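PDB 2OBN: DUF1611 domain-containing protein from Anabaena variabilis, which is of unknown function but couples a Rossmann-like domain to a P-loop domain, the latter of a class that commonly binds nucleotides. Local coordinates for residues Ala28-Ser33 with Arg58-Val63; Gly145-Leu150 with Gly251-Gln256; Pro151-Leu156 with Asp344-Asn349. The protein carries 2 engineered substitutions. All coordinates share one frame; numbering follows the deposited sequence.

Interaction 1: residues Ala28-Ser33 with Arg58-Val63; sequences ALLRYS and RYVPIV. Engineered in segment 58-63: Tyr59 (natural residue Asp).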
ATOM      1  N   ALA B  28      -1.535   0.234 -24.832  1.00 36.45           N
ATOM      2  CA  ALA B  28      -2.191   1.406 -24.271  1.00 36.56           C
ATOM      3  C   ALA B  28      -1.572   2.661 -24.880  1.00 36.26           C
ATOM      4  O   ALA B  28      -2.287   3.577 -25.276  1.00 36.21           O
ATOM      5  CB  ALA B  28      -2.088   1.418 -22.760  1.00 36.02           C
ATOM      6  N   LEU B  29      -0.247   2.691 -24.975  1.00 37.43           N
ATOM      7  CA  LEU B  29       0.452   3.819 -25.601  1.00 38.15           C
ATOM      8  C   LEU B  29       0.041   3.974 -27.069  1.00 38.20           C
ATOM      9  O   LEU B  29      -0.216   5.079 -27.536  1.00 39.56           O
ATOM     10  CB  LEU B  29       1.977   3.646 -25.486  1.00 38.83           C
ATOM     11  CG  LEU B  29       2.584   3.625 -24.072  1.00 41.49           C
ATOM     12  CD1 LEU B  29       4.088   3.368 -24.154  1.00 43.54           C
ATOM     13  CD2 LEU B  29       2.312   4.902 -23.313  1.00 44.10           C
ATOM     14  N   LEU B  30      -0.012   2.869 -27.804  1.00 39.80           N
ATOM     15  CA  LEU B  30      -0.455   2.904 -29.199  1.00 39.39           C
ATOM     16  C   LEU B  30      -1.895   3.408 -29.313  1.00 40.41           C
ATOM     17  O   LEU B  30      -2.245   4.067 -30.284  1.00 41.31           O
ATOM     18  CB  LEU B  30      -0.343   1.517 -29.840  1.00 38.51           C
ATOM     19  CG  LEU B  30       1.085   1.003 -30.089  1.00 38.63           C
ATOM     20  CD1 LEU B  30       1.066  -0.490 -30.335  1.00 38.24           C
ATOM     21  CD2 LEU B  30       1.790   1.745 -31.249  1.00 38.06           C
ATOM     22  N   ARG B  31      -2.732   3.091 -28.329  1.00 40.53           N
ATOM     23  CA  ARG B  31      -4.125   3.515 -28.352  1.00 41.31           C
ATOM     24  C   ARG B  31      -4.301   4.977 -27.940  1.00 40.38           C
ATOM     25  O   ARG B  31      -5.188   5.653 -28.459  1.00 40.07           O
ATOM     26  CB  ARG B  31      -4.982   2.583 -27.472  1.00 41.29           C
ATOM     27  CG  ARG B  31      -6.465   2.936 -27.415  1.00 43.23           C
ATOM     28  CD  ARG B  31      -7.309   1.932 -26.607  1.00 45.08           C
ATOM     29  NE  ARG B  31      -7.768   0.806 -27.432  1.00 55.09           N
ATOM     30  CZ  ARG B  31      -7.328  -0.461 -27.398  1.00 57.42           C
ATOM     31  NH1 ARG B  31      -6.400  -0.882 -26.529  1.00 58.40           N
ATOM     32  NH2 ARG B  31      -7.859  -1.344 -28.241  1.00 53.86           N
ATOM     33  N   TYR B  32      -3.466   5.483 -27.032  1.00 39.19           N
ATOM     34  CA  TYR B  32      -3.684   6.827 -26.523  1.00 37.83           C
ATOM     35  C   TYR B  32      -2.583   7.893 -26.694  1.00 38.49           C
ATOM     36  O   TYR B  32      -2.888   9.076 -26.627  1.00 37.75           O
ATOM     37  CB  TYR B  32      -4.055   6.722 -25.044  1.00 37.90           C
ATOM     38  CG  TYR B  32      -5.361   5.990 -24.754  1.00 38.15           C
ATOM     39  CD1 TYR B  32      -6.581   6.500 -25.201  1.00 37.90           C
ATOM     40  CD2 TYR B  32      -5.384   4.832 -23.982  1.00 34.40           C
ATOM     41  CE1 TYR B  32      -7.780   5.869 -24.916  1.00 34.54           C
ATOM     42  CE2 TYR B  32      -6.577   4.194 -23.697  1.00 36.33           C
ATOM     43  CZ  TYR B  32      -7.775   4.722 -24.158  1.00 36.86           C
ATOM     44  OH  TYR B  32      -8.960   4.086 -23.879  1.00 36.51           O
ATOM     45  N   SER B  33      -1.329   7.512 -26.925  1.00 38.41           N
ATOM     46  CA  SER B  33      -0.254   8.507 -26.992  1.00 38.30           C
ATOM     47  C   SER B  33      -0.283   9.428 -28.210  1.00 39.32           C
ATOM     48  O   SER B  33      -0.358   8.960 -29.343  1.00 39.15           O
ATOM     49  CB  SER B  33       1.100   7.805 -26.946  1.00 38.60           C
ATOM     50  OG  SER B  33       2.159   8.743 -26.965  1.00 40.54           O
ATOM     51  N   ARG B  58      -4.816   3.189 -35.909  1.00 42.46           N
ATOM     52  CA  ARG B  58      -3.582   3.915 -36.059  1.00 42.91           C
ATOM     53  C   ARG B  58      -2.628   3.078 -36.870  1.00 41.75           C
ATOM     54  O   ARG B  58      -2.623   1.845 -36.756  1.00 40.01           O
ATOM     55  CB  ARG B  58      -2.984   4.157 -34.676  1.00 43.89           C
ATOM     56  CG  ARG B  58      -1.685   4.937 -34.654  1.00 44.32           C
ATOM     57  CD  ARG B  58      -1.233   5.138 -33.228  1.00 40.99           C
ATOM     58  NE  ARG B  58      -0.325   6.269 -33.123  1.00 40.85           N
ATOM     59  CZ  ARG B  58       0.029   6.853 -31.981  1.00 37.27           C
ATOM     60  NH1 ARG B  58      -0.444   6.423 -30.819  1.00 36.82           N
ATOM     61  NH2 ARG B  58       0.850   7.882 -32.003  1.00 33.15           N
ATOM     62  N   TYR B  59      -1.844   3.741 -37.716  1.00 41.66           N
ATOM     63  CA  TYR B  59      -0.828   3.033 -38.457  1.00 40.57           C
ATOM     64  C   TYR B  59       0.536   3.333 -37.857  1.00 40.06           C
ATOM     65  O   TYR B  59       0.882   4.501 -37.600  1.00 38.35           O
ATOM     66  CB  TYR B  59      -0.808   3.378 -39.941  1.00 40.59           C
ATOM     67  CG  TYR B  59       0.385   2.726 -40.606  1.00 42.00           C
ATOM     68  CD1 TYR B  59       0.471   1.342 -40.688  1.00 43.42           C
ATOM     69  CD2 TYR B  59       1.447   3.481 -41.099  1.00 40.07           C
ATOM     70  CE1 TYR B  59       1.578   0.721 -41.252  1.00 42.77           C
ATOM     71  CE2 TYR B  59       2.549   2.868 -41.676  1.00 38.73           C
ATOM     72  CZ  TYR B  59       2.608   1.482 -41.737  1.00 42.39           C
ATOM     73  OH  TYR B  59       3.682   0.829 -42.299  1.00 43.16           O
ATOM     74  N   VAL B  60       1.264   2.252 -37.579  1.00 39.55           N
ATOM     75  CA  VAL B  60       2.657   2.300 -37.161  1.00 39.77           C
ATOM     76  C   VAL B  60       3.274   1.034 -37.765  1.00 38.84           C
ATOM     77  O   VAL B  60       2.709  -0.058 -37.596  1.00 37.84           O
ATOM     78  CB  VAL B  60       2.872   2.276 -35.630  1.00 40.90           C
ATOM     79  CG1 VAL B  60       4.373   2.300 -35.322  1.00 40.90           C
ATOM     80  CG2 VAL B  60       2.163   3.439 -34.931  1.00 41.37           C
ATOM     81  N   PRO B  61       4.394   1.167 -38.503  1.00 38.05           N
ATOM     82  CA  PRO B  61       4.998  -0.065 -39.006  1.00 37.71           C
ATOM     83  C   PRO B  61       5.462  -0.965 -37.874  1.00 37.37           C
ATOM     84  O   PRO B  61       5.950  -0.466 -36.850  1.00 36.69           O
ATOM     85  CB  PRO B  61       6.208   0.420 -39.827  1.00 37.16           C
ATOM     86  CG  PRO B  61       6.419   1.824 -39.468  1.00 39.06           C
ATOM     87  CD  PRO B  61       5.124   2.369 -38.949  1.00 38.26           C
ATOM     88  N   ILE B  62       5.260  -2.271 -38.037  1.00 37.29           N
ATOM     89  CA  ILE B  62       5.732  -3.249 -37.068  1.00 36.71           C
ATOM     90  C   ILE B  62       7.012  -3.841 -37.661  1.00 36.34           C
ATOM     91  O   ILE B  62       7.011  -4.312 -38.797  1.00 35.82           O
ATOM     92  CB  ILE B  62       4.714  -4.360 -36.790  1.00 37.33           C
ATOM     93  CG1 ILE B  62       3.365  -3.762 -36.370  1.00 38.23           C
ATOM     94  CG2 ILE B  62       5.253  -5.304 -35.701  1.00 37.62           C
ATOM     95  CD1 ILE B  62       2.270  -4.794 -36.170  1.00 39.41           C
ATOM     96  N   VAL B  63       8.096  -3.797 -36.894  1.00 36.64           N
ATOM     97  CA  VAL B  63       9.398  -4.288 -37.343  1.00 37.08           C
ATOM     98  C   VAL B  63       9.928  -5.383 -36.417  1.00 37.65           C
ATOM     99  O   VAL B  63       9.525  -5.482 -35.258  1.00 38.88           O
ATOM    100  CB  VAL B  63      10.414  -3.137 -37.475  1.00 37.94           C
ATOM    101  CG1 VAL B  63       9.958  -2.151 -38.563  1.00 36.82           C
ATOM    102  CG2 VAL B  63      10.612  -2.414 -36.149  1.00 36.54           C
TER
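NH1 of Arg58 is gripped by two backbone carbonyls, donating to Leu30 O at 3.0 Å and to Ser33 O at 2.9 Å. Leu30 O belongs to the last turn of helix 24-32 and Ser33 O to the residue just after it; this helix crosses from strand 10-13 to strand 37-41 in the Rossmann-like parallel sheet, whereas Arg58 sits in the loop leading into edge strand 62-63. The two bonds differ in shape. Leu30 O receives a nearly straight N-H (167°) and lies in the guanidinium plane, although NH1 stands well above the plane of that carbonyl. Ser33 O is met in its own carbonyl plane, on a lone pair, but the N-H is more bent (130°) and the oxygen is tilted from the guanidinium plane. A weak bond from NH2 of Arg58 to the same Ser33 O, 3.1 Å long, turns this grip into a fork and limits rotation of the guanidinium.

The arginine reaches the helix end because its CG is anti to the backbone N (chi1 -179°) and the chain stays extended as far as NE. Its positive charge lies at the C-terminal end of the helix, which is likely to be a favourable place for it. Ser33 has left helical backbone geometry, and its oxygen faces the arginine; its OG accepts from the backbone N of Ala35.

Beside the polar bonds, Leu30 and Val60 are buried, their side chains meeting at an angle. Both also touch Val40 of the neighbouring strand 37-41; Leu30 reaches Leu50 of helix 50-54 as well, and Val60 reaches Ile37. The apolar meeting between the two segments is made by one methyl from each, Leu30 CD2 and Val60 CG2, 4.1 Å apart.

Interaction 2: residues Gly145-Leu150 with Gly251-Gln256; sequences GAARTL and GSQPTQ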
ATOM      1  N   GLY B 145      -6.177  13.502   4.673  1.00 39.60           N
ATOM      2  CA  GLY B 145      -7.517  13.768   4.153  1.00 39.72           C
ATOM      3  C   GLY B 145      -7.741  15.215   3.692  1.00 39.71           C
ATOM      4  O   GLY B 145      -8.891  15.659   3.593  1.00 38.81           O
ATOM      5  N   ALA B 146      -6.650  15.927   3.372  1.00 39.41           N
ATOM      6  CA  ALA B 146      -6.693  17.347   2.968  1.00 38.64           C
ATOM      7  C   ALA B 146      -7.462  17.623   1.693  1.00 38.98           C
ATOM      8  O   ALA B 146      -7.889  18.751   1.490  1.00 38.95           O
ATOM      9  CB  ALA B 146      -5.286  17.906   2.821  1.00 38.88           C
ATOM     10  N   ALA B 147      -7.617  16.610   0.835  1.00 38.89           N
ATOM     11  CA  ALA B 147      -8.336  16.750  -0.423  1.00 38.99           C
ATOM     12  C   ALA B 147      -9.835  16.985  -0.235  1.00 40.06           C
ATOM     13  O   ALA B 147     -10.475  17.507  -1.129  1.00 40.42           O
ATOM     14  CB  ALA B 147      -8.108  15.525  -1.285  1.00 39.71           C
ATOM     15  N   ARG B 148     -10.386  16.608   0.924  1.00 39.93           N
ATOM     16  CA  ARG B 148     -11.806  16.789   1.213  1.00 40.74           C
ATOM     17  C   ARG B 148     -12.194  18.257   1.187  1.00 42.78           C
ATOM     18  O   ARG B 148     -13.369  18.591   1.065  1.00 43.45           O
ATOM     19  CB  ARG B 148     -12.143  16.235   2.601  1.00 41.07           C
ATOM     20  CG  ARG B 148     -11.761  17.143   3.732  1.00 42.25           C
ATOM     21  CD  ARG B 148     -11.838  16.456   5.070  1.00 42.94           C
ATOM     22  NE  ARG B 148     -11.642  17.419   6.147  1.00 43.02           N
ATOM     23  CZ  ARG B 148     -10.470  17.967   6.495  1.00 45.40           C
ATOM     24  NH1 ARG B 148      -9.328  17.658   5.877  1.00 44.34           N
ATOM     25  NH2 ARG B 148     -10.435  18.832   7.500  1.00 43.04           N
ATOM     26  N   THR B 149     -11.184  19.106   1.389  1.00 43.71           N
ATOM     27  CA  THR B 149     -11.274  20.559   1.396  1.00 43.97           C
ATOM     28  C   THR B 149     -11.415  21.199   0.002  1.00 44.01           C
ATOM     29  O   THR B 149     -11.763  22.382  -0.104  1.00 44.54           O
ATOM     30  CB  THR B 149      -9.932  21.095   1.947  1.00 42.99           C
ATOM     31  OG1 THR B 149      -9.628  20.472   3.195  1.00 48.58           O
ATOM     32  CG2 THR B 149      -9.967  22.526   2.163  1.00 46.89           C
ATOM     33  N   LEU B 150     -11.112  20.436  -1.049  1.00 42.39           N
ATOM     34  CA  LEU B 150     -11.073  20.975  -2.394  1.00 43.15           C
ATOM     35  C   LEU B 150     -12.464  21.209  -2.977  1.00 42.98           C
ATOM     36  O   LEU B 150     -13.394  20.458  -2.685  1.00 41.59           O
ATOM     37  CB  LEU B 150     -10.244  20.087  -3.320  1.00 44.39           C
ATOM     38  CG  LEU B 150      -8.756  19.919  -3.005  1.00 43.87           C
ATOM     39  CD1 LEU B 150      -8.219  18.746  -3.816  1.00 48.00           C
ATOM     40  CD2 LEU B 150      -7.962  21.168  -3.280  1.00 46.02           C
ATOM     41  N   GLY B 251      -6.348   9.003  -0.259  1.00 38.45           N
ATOM     42  CA  GLY B 251      -5.612  10.181  -0.720  1.00 38.47           C
ATOM     43  C   GLY B 251      -6.451  11.196  -1.485  1.00 38.31           C
ATOM     44  O   GLY B 251      -6.300  12.387  -1.278  1.00 38.49           O
ATOM     45  N   SER B 252      -7.361  10.720  -2.338  1.00 38.82           N
ATOM     46  CA  SER B 252      -8.157  11.602  -3.186  1.00 37.62           C
ATOM     47  C   SER B 252      -9.446  12.079  -2.559  1.00 38.17           C
ATOM     48  O   SER B 252     -10.012  13.039  -3.054  1.00 39.79           O
ATOM     49  CB  SER B 252      -8.480  10.926  -4.518  1.00 38.14           C
ATOM     50  OG  SER B 252      -9.331   9.802  -4.354  1.00 39.01           O
ATOM     51  N   GLN B 253      -9.919  11.423  -1.495  1.00 39.00           N
ATOM     52  CA  GLN B 253     -11.174  11.813  -0.825  1.00 39.76           C
ATOM     53  C   GLN B 253     -12.252  12.012  -1.896  1.00 40.06           C
ATOM     54  O   GLN B 253     -12.850  13.077  -2.006  1.00 39.13           O
ATOM     55  CB  GLN B 253     -10.956  13.091  -0.008  1.00 38.85           C
ATOM     56  CG  GLN B 253      -9.937  12.939   1.115  1.00 41.31           C
ATOM     57  CD  GLN B 253     -10.483  12.171   2.323  1.00 43.59           C
ATOM     58  OE1 GLN B 253     -11.336  12.678   3.054  1.00 42.27           O
ATOM     59  NE2 GLN B 253      -9.954  10.980   2.563  1.00 38.08           N
ATOM     60  N   PRO B 254     -12.529  10.961  -2.677  1.00 38.80           N
ATOM     61  CA  PRO B 254     -13.402  11.159  -3.838  1.00 37.86           C
ATOM     62  C   PRO B 254     -14.812  11.622  -3.504  1.00 37.62           C
ATOM     63  O   PRO B 254     -15.355  11.272  -2.448  1.00 37.88           O
ATOM     64  CB  PRO B 254     -13.441   9.762  -4.494  1.00 38.96           C
ATOM     65  CG  PRO B 254     -13.028   8.783  -3.417  1.00 36.87           C
ATOM     66  CD  PRO B 254     -12.141   9.550  -2.484  1.00 39.84           C
ATOM     67  N   THR B 255     -15.398  12.398  -4.413  1.00 37.13           N
ATOM     68  CA  THR B 255     -16.795  12.856  -4.273  1.00 37.01           C
ATOM     69  C   THR B 255     -17.752  11.832  -4.922  1.00 35.79           C
ATOM     70  O   THR B 255     -18.880  11.656  -4.467  1.00 36.99           O
ATOM     71  CB  THR B 255     -16.981  14.271  -4.848  1.00 36.09           C
ATOM     72  OG1 THR B 255     -16.483  14.315  -6.187  1.00 34.89           O
ATOM     73  CG2 THR B 255     -16.213  15.275  -4.018  1.00 34.04           C
ATOM     74  N   GLN B 256     -17.298  11.167  -5.979  1.00 36.06           N
ATOM     75  CA  GLN B 256     -18.072  10.107  -6.647  1.00 37.58           C
ATOM     76  C   GLN B 256     -17.146   8.985  -7.118  1.00 38.46           C
ATOM     77  O   GLN B 256     -15.966   9.215  -7.412  1.00 38.94           O
ATOM     78  CB  GLN B 256     -18.826  10.618  -7.890  1.00 37.71           C
ATOM     79  CG  GLN B 256     -19.909  11.682  -7.672  1.00 37.34           C
ATOM     80  CD  GLN B 256     -19.363  13.072  -7.414  1.00 36.39           C
ATOM     81  OE1 GLN B 256     -18.252  13.408  -7.832  1.00 40.48           O
ATOM     82  NE2 GLN B 256     -20.140  13.890  -6.709  1.00 32.58           N
TER
HETATM   83  O   HOH W   1      -6.576  13.771   1.113  1.00 28.52           O
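Gln253 sets CG anti to its own carbonyl carbon (chi1 -62°) and bends at chi2 (-76°), folding its amide back beside Gly145 and Arg148. In the P-loop domain this joins the 3-10 turn 146-149, which precedes strand 153-159, to the end of helix 245-252, where Gln253 leaves the helix with positive phi. The amide carbon CD of Gln253 lies 3.8 Å from Gly145 CA, and OE1 of Gln253 is 3.7 Å from Arg148 CB; NE2 is held by Arg250 O. Ala147 points its methyl at the helix end, with CB 3.6 Å from Gly251 O and equally near Ser252 O. A water accepts from Ala147 N and lies 2.8 Å from Gly251 O, to which it can donate, though it has other acceptors in reach. An alanine in place of Gln253 would remove the folded-back amide, and this would probably open a gap beside Gly145 and Arg148 and leave Arg250 O without that donor. The turn is braced from within as well: Gly145 O accepts from the backbone N of Arg148 on one face of its carbonyl plane and, on the opposite face, from Arg148 NH1 at 3.1 Å.

Interaction 3: residues Pro151-Leu156 with Asp344-Asn349; sequences PCRRVL and DAVMQN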
ATOM      1  N   PRO B 151     -12.601  22.274  -3.792  1.00 42.68           N
ATOM      2  CA  PRO B 151     -13.883  22.669  -4.374  1.00 43.17           C
ATOM      3  C   PRO B 151     -14.316  21.820  -5.546  1.00 41.94           C
ATOM      4  O   PRO B 151     -15.499  21.706  -5.818  1.00 43.76           O
ATOM      5  CB  PRO B 151     -13.609  24.103  -4.856  1.00 43.98           C
ATOM      6  CG  PRO B 151     -12.143  24.081  -5.233  1.00 44.81           C
ATOM      7  CD  PRO B 151     -11.507  23.191  -4.198  1.00 42.86           C
ATOM      8  N   CYS B 152     -13.356  21.238  -6.239  1.00 42.04           N
ATOM      9  CA  CYS B 152     -13.622  20.409  -7.398  1.00 41.25           C
ATOM     10  C   CYS B 152     -14.241  19.064  -7.061  1.00 40.53           C
ATOM     11  O   CYS B 152     -14.155  18.585  -5.942  1.00 40.23           O
ATOM     12  CB  CYS B 152     -12.301  20.123  -8.105  1.00 40.79           C
ATOM     13  SG  CYS B 152     -11.139  19.146  -7.120  1.00 44.49           S
ATOM     14  N   ARG B 153     -14.891  18.473  -8.049  1.00 41.12           N
ATOM     15  CA  ARG B 153     -15.352  17.085  -7.925  1.00 41.38           C
ATOM     16  C   ARG B 153     -14.112  16.212  -8.102  1.00 39.90           C
ATOM     17  O   ARG B 153     -13.162  16.593  -8.811  1.00 38.03           O
ATOM     18  CB  ARG B 153     -16.410  16.737  -8.967  1.00 40.55           C
ATOM     19  CG  ARG B 153     -17.815  17.203  -8.601  1.00 43.35           C
ATOM     20  CD  ARG B 153     -18.798  16.756  -9.667  1.00 50.53           C
ATOM     21  NE  ARG B 153     -20.184  16.733  -9.190  1.00 50.67           N
ATOM     22  CZ  ARG B 153     -20.977  17.792  -9.100  1.00 54.01           C
ATOM     23  NH1 ARG B 153     -20.547  19.005  -9.427  1.00 59.70           N
ATOM     24  NH2 ARG B 153     -22.212  17.638  -8.651  1.00 58.74           N
ATOM     25  N   ARG B 154     -14.114  15.072  -7.419  1.00 38.67           N
ATOM     26  CA  ARG B 154     -13.017  14.124  -7.463  1.00 37.89           C
ATOM     27  C   ARG B 154     -13.621  12.741  -7.700  1.00 38.73           C
ATOM     28  O   ARG B 154     -14.222  12.143  -6.807  1.00 39.21           O
ATOM     29  CB  ARG B 154     -12.196  14.198  -6.188  1.00 36.39           C
ATOM     30  CG  ARG B 154     -11.623  15.601  -5.952  1.00 36.95           C
ATOM     31  CD  ARG B 154     -10.941  15.757  -4.644  1.00 35.57           C
ATOM     32  NE  ARG B 154     -11.811  15.481  -3.506  1.00 36.80           N
ATOM     33  CZ  ARG B 154     -12.704  16.321  -2.990  1.00 38.64           C
ATOM     34  NH1 ARG B 154     -12.877  17.534  -3.492  1.00 43.34           N
ATOM     35  NH2 ARG B 154     -13.435  15.935  -1.941  1.00 37.55           N
ATOM     36  N   VAL B 155     -13.466  12.277  -8.939  1.00 39.08           N
ATOM     37  CA  VAL B 155     -14.036  11.036  -9.414  1.00 38.64           C
ATOM     38  C   VAL B 155     -12.952   9.990  -9.603  1.00 38.82           C
ATOM     39  O   VAL B 155     -12.021  10.180 -10.393  1.00 37.73           O
ATOM     40  CB  VAL B 155     -14.749  11.245 -10.779  1.00 39.90           C
ATOM     41  CG1 VAL B 155     -15.542   9.994 -11.177  1.00 36.99           C
ATOM     42  CG2 VAL B 155     -15.669  12.481 -10.729  1.00 41.21           C
ATOM     43  N   LEU B 156     -13.087   8.900  -8.851  1.00 37.26           N
ATOM     44  CA  LEU B 156     -12.185   7.777  -8.918  1.00 37.66           C
ATOM     45  C   LEU B 156     -12.872   6.584  -9.584  1.00 37.71           C
ATOM     46  O   LEU B 156     -13.990   6.210  -9.214  1.00 35.16           O
ATOM     47  CB  LEU B 156     -11.772   7.352  -7.503  1.00 38.24           C
ATOM     48  CG  LEU B 156     -10.898   6.093  -7.391  1.00 39.13           C
ATOM     49  CD1 LEU B 156      -9.561   6.322  -8.110  1.00 38.31           C
ATOM     50  CD2 LEU B 156     -10.674   5.719  -5.923  1.00 38.04           C
ATOM     51  N   ASP B 344     -23.177  12.560 -16.602  1.00 38.36           N
ATOM     52  CA  ASP B 344     -24.403  13.097 -16.015  1.00 37.86           C
ATOM     53  C   ASP B 344     -24.603  12.544 -14.602  1.00 38.84           C
ATOM     54  O   ASP B 344     -24.967  13.291 -13.702  1.00 38.44           O
ATOM     55  CB  ASP B 344     -25.626  12.745 -16.878  1.00 38.13           C
ATOM     56  CG  ASP B 344     -25.632  13.465 -18.219  1.00 42.09           C
ATOM     57  OD1 ASP B 344     -24.898  14.453 -18.356  1.00 41.68           O
ATOM     58  OD2 ASP B 344     -26.394  13.065 -19.138  1.00 45.83           O
ATOM     59  N   ALA B 345     -24.361  11.239 -14.408  1.00 39.04           N
ATOM     60  CA  ALA B 345     -24.515  10.612 -13.090  1.00 39.28           C
ATOM     61  C   ALA B 345     -23.559  11.227 -12.069  1.00 40.74           C
ATOM     62  O   ALA B 345     -23.921  11.418 -10.906  1.00 40.31           O
ATOM     63  CB  ALA B 345     -24.304   9.109 -13.185  1.00 39.71           C
ATOM     64  N   VAL B 346     -22.333  11.514 -12.506  1.00 42.10           N
ATOM     65  CA  VAL B 346     -21.348  12.198 -11.665  1.00 43.09           C
ATOM     66  C   VAL B 346     -21.820  13.620 -11.321  1.00 44.75           C
ATOM     67  O   VAL B 346     -21.775  14.046 -10.149  1.00 43.81           O
ATOM     68  CB  VAL B 346     -19.975  12.333 -12.388  1.00 42.93           C
ATOM     69  CG1 VAL B 346     -19.065  13.354 -11.688  1.00 43.44           C
ATOM     70  CG2 VAL B 346     -19.288  10.986 -12.521  1.00 42.52           C
HETATM   71  N   MSE B 347     -22.266  14.335 -12.358  1.00 44.88           N
HETATM   72  CA  MSE B 347     -22.638  15.733 -12.226  1.00 47.14           C
HETATM   73  C   MSE B 347     -23.932  16.031 -11.496  1.00 49.75           C
HETATM   74  O   MSE B 347     -24.117  17.153 -11.027  1.00 50.29           O
HETATM   75  CB  MSE B 347     -22.653  16.411 -13.599  1.00 47.28           C
HETATM   76  CG  MSE B 347     -21.274  16.553 -14.214  1.00 49.04           C
HETATM   77 SE   MSE B 347     -20.064  17.504 -13.011  0.75 51.35          SE
HETATM   78  CE  MSE B 347     -18.491  17.461 -14.087  1.00 57.90           C
ATOM     79  N   GLN B 348     -24.832  15.067 -11.383  1.00 52.27           N
ATOM     80  CA  GLN B 348     -26.062  15.340 -10.653  1.00 55.16           C
ATOM     81  C   GLN B 348     -26.103  14.585  -9.344  1.00 57.35           C
ATOM     82  O   GLN B 348     -27.167  14.274  -8.810  1.00 58.48           O
ATOM     83  CB  GLN B 348     -27.299  15.143 -11.522  1.00 56.18           C
ATOM     84  CG  GLN B 348     -27.572  13.767 -12.028  1.00 57.39           C
ATOM     85  CD  GLN B 348     -28.354  13.846 -13.319  1.00 58.76           C
ATOM     86  OE1 GLN B 348     -27.990  13.223 -14.314  1.00 60.79           O
ATOM     87  NE2 GLN B 348     -29.399  14.672 -13.332  1.00 60.53           N
ATOM     88  N   ASN B 349     -24.913  14.284  -8.836  1.00 59.30           N
ATOM     89  CA  ASN B 349     -24.777  13.731  -7.512  1.00 59.73           C
ATOM     90  C   ASN B 349     -24.714  14.958  -6.616  1.00 60.86           C
ATOM     91  O   ASN B 349     -25.693  15.331  -5.953  1.00 61.77           O
ATOM     92  CB  ASN B 349     -23.490  12.923  -7.363  1.00 59.55           C
ATOM     93  CG  ASN B 349     -23.191  12.596  -5.917  1.00 58.38           C
ATOM     94  OD1 ASN B 349     -22.204  13.075  -5.352  1.00 57.99           O
ATOM     95  ND2 ASN B 349     -24.088  11.841  -5.285  1.00 55.44           N
ATOM     96  OXT ASN B 349     -23.664  15.619  -6.582  1.00 60.68           O
TER
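The guanidinium of Arg153 carries Met347, a selenomethionine here, over one face, with both SE and CA on that side, and has the C-terminal carboxylate of Asn349 at its edge. NH2 of Arg153 makes a salt bridge to Asn349 OXT at 3.2 Å, through a bent N-H (141°), the oxygen lying 21° out of the guanidinium plane. Obliquely placed, Val346 O takes a weak bond of 3.3 Å from Arg153 NE. Met347 O comes closer still, 3.1 Å from Arg153 NH2, but at an angle too poor for a hydrogen bond. The selenium sits against the aliphatic part of the arginine too, SE of Met347 lying 3.7 Å from Arg153 CD.

Extended from CG to NE, the arginine chain spans from strand 153-159, an inner strand of the parallel sheet of the P-loop domain, to the last turn of the C-terminal helix 340-347, which packs on one face of that sheet. Arg153 and Val346 run alongside each other with opposed directions, Arg153 CD lying 4.0 Å from Val346 CG1. Val258 and Ile228 on the flanking strands touch Val155. Two residues further along the strand from Arg153, and on the same side, the buried Val155 meets Val346 tip to tip, Val155 CG2 being 3.6 Å from Val346 CG1.

Interactions 2 and 3 adjoin in the P-loop domain, their centres 12 Å apart. Thr255 N lies 2.7 Å from Arg154 O, a probable hydrogen bond between strand 153-159 and the residue before strand 256-262; another, Gln256 NE2 to Asn349 OD1 at 2.6 Å, links them. Arg154 also donates from NH2 to Gln253 O. Both contacts gather at the start of strand 153-159; the loop after its far end, whose sequence GTDMAIGK resembles a P-loop motif with one extra residue, probably forms the P-loop. Interaction 1 stands apart in the Rossmann-like domain, its centre 35 Å and 32 Å from those of interactions 2 and 3. Its helix reaches the other domain, where Tyr32 OH hydrogen-bonds Ser168 OG.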